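Local atomic coordinates of Lmo1340 protein (Listeria monocytogenes, PDB entry 4NLM), a protein that is of unknown function but folds as a YqgU-like six-bladed beta propeller and is probably a surface lipoprotein of the bacterium. Residues K81-E89 with T115-T126. Residues are numbered along the deposited sequence; the frame is centred on the assembly and turned at random.
Sequences KRPIFNTKE and TMRIIALNDGST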
loop_
_atom_site.group_PDB
_atom_site.type_symbol
_atom_site.label_atom_id
_atom_site.label_comp_id
_atom_site.label_asym_id
_atom_site.label_seq_id
_atom_site.Cartn_x
_atom_site.Cartn_y
_atom_site.Cartn_z
ATOM N N LYS A 81 5.784 19.244 -14.633
ATOM C CA LYS A 81 4.471 18.705 -14.308
ATOM C C LYS A 81 3.673 18.446 -15.565
ATOM O O LYS A 81 3.752 19.179 -16.543
ATOM C CB LYS A 81 3.700 19.694 -13.437
ATOM C CG LYS A 81 4.275 19.853 -12.043
ATOM C CD LYS A 81 3.548 20.913 -11.227
ATOM C CE LYS A 81 4.195 21.176 -9.885
ATOM N NZ LYS A 81 3.551 22.308 -9.177
ATOM N N ARG A 82 2.884 17.396 -15.506
ATOM C CA ARG A 82 1.991 17.056 -16.597
ATOM C C ARG A 82 0.610 16.800 -16.015
ATOM O O ARG A 82 0.454 15.955 -15.152
ATOM C CB ARG A 82 2.502 15.805 -17.301
ATOM C CG ARG A 82 1.604 15.376 -18.437
ATOM C CD ARG A 82 2.092 14.127 -19.151
ATOM N NE ARG A 82 2.073 12.924 -18.314
ATOM C CZ ARG A 82 1.083 12.045 -18.247
ATOM N NH1 ARG A 82 -0.065 12.236 -18.888
ATOM N NH2 ARG A 82 1.199 11.007 -17.453
ATOM N N PRO A 83 -0.413 17.485 -16.532
ATOM C CA PRO A 83 -1.759 17.258 -16.021
ATOM C C PRO A 83 -2.309 15.923 -16.462
ATOM O O PRO A 83 -2.161 15.581 -17.617
ATOM C CB PRO A 83 -2.574 18.389 -16.643
ATOM C CG PRO A 83 -1.862 18.709 -17.905
ATOM C CD PRO A 83 -0.402 18.423 -17.666
ATOM N N ILE A 84 -2.931 15.186 -15.552
ATOM C CA ILE A 84 -3.571 13.937 -15.863
ATOM C C ILE A 84 -5.095 14.040 -15.824
ATOM O O ILE A 84 -5.770 13.767 -16.793
ATOM C CB ILE A 84 -3.112 12.822 -14.900
ATOM C CG1 ILE A 84 -1.581 12.662 -14.965
ATOM C CG2 ILE A 84 -3.782 11.498 -15.268
ATOM C CD1 ILE A 84 -1.002 11.907 -13.793
ATOM N N PHE A 85 -5.647 14.483 -14.700
ATOM C CA PHE A 85 -7.099 14.488 -14.457
ATOM C C PHE A 85 -7.419 15.459 -13.357
ATOM O O PHE A 85 -6.593 15.700 -12.475
ATOM C CB PHE A 85 -7.542 13.033 -14.024
ATOM C CG PHE A 85 -9.000 12.827 -13.803
ATOM C CD1 PHE A 85 -9.793 12.395 -14.842
ATOM C CD2 PHE A 85 -9.566 12.955 -12.546
ATOM C CE1 PHE A 85 -11.154 12.156 -14.652
ATOM C CE2 PHE A 85 -10.918 12.720 -12.342
ATOM C CZ PHE A 85 -11.712 12.326 -13.404
ATOM N N ASN A 86 -8.618 16.003 -13.391
ATOM C CA ASN A 86 -9.070 16.839 -12.295
ATOM C C ASN A 86 -10.555 16.573 -12.021
ATOM O O ASN A 86 -11.284 16.108 -12.904
ATOM C CB ASN A 86 -8.769 18.320 -12.551
ATOM C CG ASN A 86 -9.575 18.902 -13.689
ATOM O OD1 ASN A 86 -10.777 19.192 -13.551
ATOM N ND2 ASN A 86 -8.910 19.160 -14.784
ATOM N N THR A 87 -11.004 16.901 -10.803
ATOM C CA THR A 87 -12.381 16.657 -10.419
ATOM C C THR A 87 -12.792 17.518 -9.256
ATOM O O THR A 87 -11.966 17.897 -8.421
ATOM C CB THR A 87 -12.614 15.177 -10.033
ATOM O OG1 THR A 87 -13.992 14.955 -9.736
ATOM C CG2 THR A 87 -11.773 14.741 -8.863
ATOM N N LYS A 88 -14.088 17.828 -9.192
ATOM C CA LYS A 88 -14.648 18.533 -8.037
ATOM C C LYS A 88 -15.242 17.557 -7.020
ATOM O O LYS A 88 -15.705 17.966 -5.956
ATOM C CB LYS A 88 -15.712 19.517 -8.493
ATOM C CG LYS A 88 -15.114 20.655 -9.293
ATOM C CD LYS A 88 -16.128 21.729 -9.608
ATOM C CE LYS A 88 -15.450 23.010 -10.066
ATOM N NZ LYS A 88 -14.732 23.695 -8.951
ATOM N N GLU A 89 -15.257 16.271 -7.350
ATOM C CA GLU A 89 -15.790 15.262 -6.434
ATOM C C GLU A 89 -14.895 15.104 -5.195
ATOM O O GLU A 89 -13.708 15.398 -5.252
ATOM C CB GLU A 89 -15.976 13.932 -7.155
ATOM C CG GLU A 89 -16.956 14.014 -8.307
ATOM C CD GLU A 89 -17.381 12.680 -8.904
ATOM O OE1 GLU A 89 -17.140 11.617 -8.298
ATOM O OE2 GLU A 89 -18.031 12.713 -9.980
ATOM N N THR A 115 -18.542 7.040 -7.339
ATOM C CA THR A 115 -18.132 6.408 -8.556
ATOM C C THR A 115 -16.751 5.871 -8.344
ATOM O O THR A 115 -15.898 6.505 -7.692
ATOM C CB THR A 115 -18.076 7.457 -9.699
ATOM O OG1 THR A 115 -19.320 8.153 -9.845
ATOM C CG2 THR A 115 -17.725 6.842 -10.996
HETATM N N MSE A 116 -16.505 4.705 -8.940
HETATM C CA MSE A 116 -15.156 4.161 -9.084
HETATM C C MSE A 116 -14.835 4.299 -10.546
HETATM O O MSE A 116 -15.576 3.797 -11.388
HETATM C CB MSE A 116 -15.015 2.709 -8.738
HETATM C CG MSE A 116 -15.395 2.226 -7.386
HETATM SE SE MSE A 116 -15.486 0.235 -7.443
HETATM C CE MSE A 116 -16.064 0.405 -5.581
ATOM N N ARG A 117 -13.758 5.018 -10.847
ATOM C CA ARG A 117 -13.288 5.215 -12.206
ATOM C C ARG A 117 -11.879 4.707 -12.409
ATOM O O ARG A 117 -11.037 4.863 -11.508
ATOM C CB ARG A 117 -13.240 6.691 -12.573
ATOM C CG ARG A 117 -14.579 7.383 -12.621
ATOM C CD ARG A 117 -14.398 8.835 -13.017
ATOM N NE ARG A 117 -15.672 9.528 -13.127
ATOM C CZ ARG A 117 -16.270 10.165 -12.125
ATOM N NH1 ARG A 117 -17.433 10.775 -12.321
ATOM N NH2 ARG A 117 -15.699 10.200 -10.927
ATOM N N ILE A 118 -11.618 4.132 -13.584
ATOM C CA ILE A 118 -10.275 3.783 -13.978
ATOM C C ILE A 118 -9.871 4.830 -15.021
ATOM O O ILE A 118 -10.579 5.022 -16.019
ATOM C CB ILE A 118 -10.191 2.385 -14.600
ATOM C CG1 ILE A 118 -10.789 1.342 -13.659
ATOM C CG2 ILE A 118 -8.750 2.053 -14.995
ATOM C CD1 ILE A 118 -10.164 1.265 -12.293
ATOM N N ILE A 119 -8.749 5.503 -14.777
ATOM C CA ILE A 119 -8.286 6.581 -15.618
ATOM C C ILE A 119 -6.930 6.254 -16.187
ATOM O O ILE A 119 -6.026 5.858 -15.446
ATOM C CB ILE A 119 -8.173 7.855 -14.787
ATOM C CG1 ILE A 119 -9.570 8.245 -14.264
ATOM C CG2 ILE A 119 -7.566 9.009 -15.575
ATOM C CD1 ILE A 119 -9.595 9.184 -13.095
ATOM N N ALA A 120 -6.773 6.423 -17.500
ATOM C CA ALA A 120 -5.479 6.155 -18.131
ATOM C C ALA A 120 -4.483 7.250 -17.825
ATOM O O ALA A 120 -4.772 8.424 -17.993
ATOM C CB ALA A 120 -5.627 5.986 -19.642
ATOM N N LEU A 121 -3.292 6.850 -17.401
ATOM C CA LEU A 121 -2.266 7.828 -17.090
ATOM C C LEU A 121 -1.755 8.592 -18.296
ATOM O O LEU A 121 -1.379 9.763 -18.167
ATOM C CB LEU A 121 -1.097 7.143 -16.391
ATOM C CG LEU A 121 -1.391 6.785 -14.927
ATOM C CD1 LEU A 121 -0.434 5.724 -14.427
ATOM C CD2 LEU A 121 -1.326 8.054 -14.092
ATOM N N ASN A 122 -1.746 7.968 -19.473
ATOM C CA ASN A 122 -1.135 8.658 -20.606
ATOM C C ASN A 122 -1.930 9.848 -21.133
ATOM O O ASN A 122 -1.337 10.822 -21.593
ATOM C CB ASN A 122 -0.730 7.697 -21.718
ATOM C CG ASN A 122 -1.884 6.894 -22.290
ATOM O OD1 ASN A 122 -3.044 7.058 -21.926
ATOM N ND2 ASN A 122 -1.550 5.983 -23.188
ATOM N N ASP A 123 -3.258 9.785 -21.051
ATOM C CA ASP A 123 -4.060 10.895 -21.543
ATOM C C ASP A 123 -5.203 11.346 -20.633
ATOM O O ASP A 123 -5.959 12.234 -21.021
ATOM C CB ASP A 123 -4.586 10.584 -22.957
ATOM C CG ASP A 123 -5.539 9.403 -22.996
ATOM O OD1 ASP A 123 -5.934 8.884 -21.940
ATOM O OD2 ASP A 123 -5.936 9.005 -24.119
ATOM N N GLY A 124 -5.345 10.740 -19.447
ATOM C CA GLY A 124 -6.396 11.132 -18.510
ATOM C C GLY A 124 -7.804 10.714 -18.904
ATOM O O GLY A 124 -8.789 11.187 -18.331
ATOM N N SER A 125 -7.917 9.835 -19.887
ATOM C CA SER A 125 -9.224 9.350 -20.334
ATOM C C SER A 125 -9.789 8.334 -19.359
ATOM O O SER A 125 -9.061 7.652 -18.641
ATOM C CB SER A 125 -9.131 8.734 -21.732
ATOM O OG SER A 125 -8.289 7.585 -21.739
ATOM N N THR A 126 -11.110 8.248 -19.342
ATOM C CA THR A 126 -11.791 7.299 -18.483
ATOM C C THR A 126 -11.879 5.943 -19.216
ATOM O O THR A 126 -12.528 5.815 -20.254
ATOM C CB THR A 126 -13.168 7.841 -18.038
ATOM O OG1 THR A 126 -12.995 9.057 -17.284
ATOM C CG2 THR A 126 -13.908 6.808 -17.198
HETATM O O HOH W 1 -8.445 14.097 -17.987
HETATM O O HOH W 2 -19.607 10.185 -8.022
#
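Two neighbouring blades of the beta propeller meet where Phe85, on the outermost strand 81-87 of one four-stranded sheet, lies against Ile119 on strand 114-120 of the next. The strand axes run nearly antiparallel (159°) but 8.2 Å apart, too far for backbone pairing, so that side chains and a few backbone atoms of the turn join them. Phe85, its CG turned opposite the backbone N (chi1 -177°), lays one ring face over Ile119, whose CD1 methyl lies 3.5 Å from the centroid of the Phe85 ring, almost on the normal, a CH-pi contact for which a flat ring and a slender branched chain are well suited. Gly124 O lies at the ring edge. Beside the ring, Gly124 lets the turn press against the strand, its CA 3.2 Å from Ile84 O in a CA-H...O contact; a water donates to both Ile84 O and Gly124 O. Ile84 and Phe85 form a classic beta bulge opposite Phe71, and Ile84 CD1 meets Leu121 CD2 at 3.9 Å.

Polar grips flank this apolar patch. The long chain of Arg82, bent at chi3, brings its guanidinium end-on to Leu121 O, which lies in its plane 2.9 Å from NH1 and 3.0 Å from NH2; Glu73 pairs with NH2 as well. At the other end Glu89 and Arg117 reach toward each other in a salt bridge, their flat groups 61° apart: in one of two conformers of Arg117, NH1 bonds Glu89 OE2 at 3.1 Å and NH2 reaches OE1 weakly, so the bridge may not be permanent. Ser107 and a water shared with Thr115 OG1 also hold Glu89 OE1. Such packing between successive antiparallel sheets, without shared strand pairing, is characteristic of blade-to-blade interfaces in beta propellers.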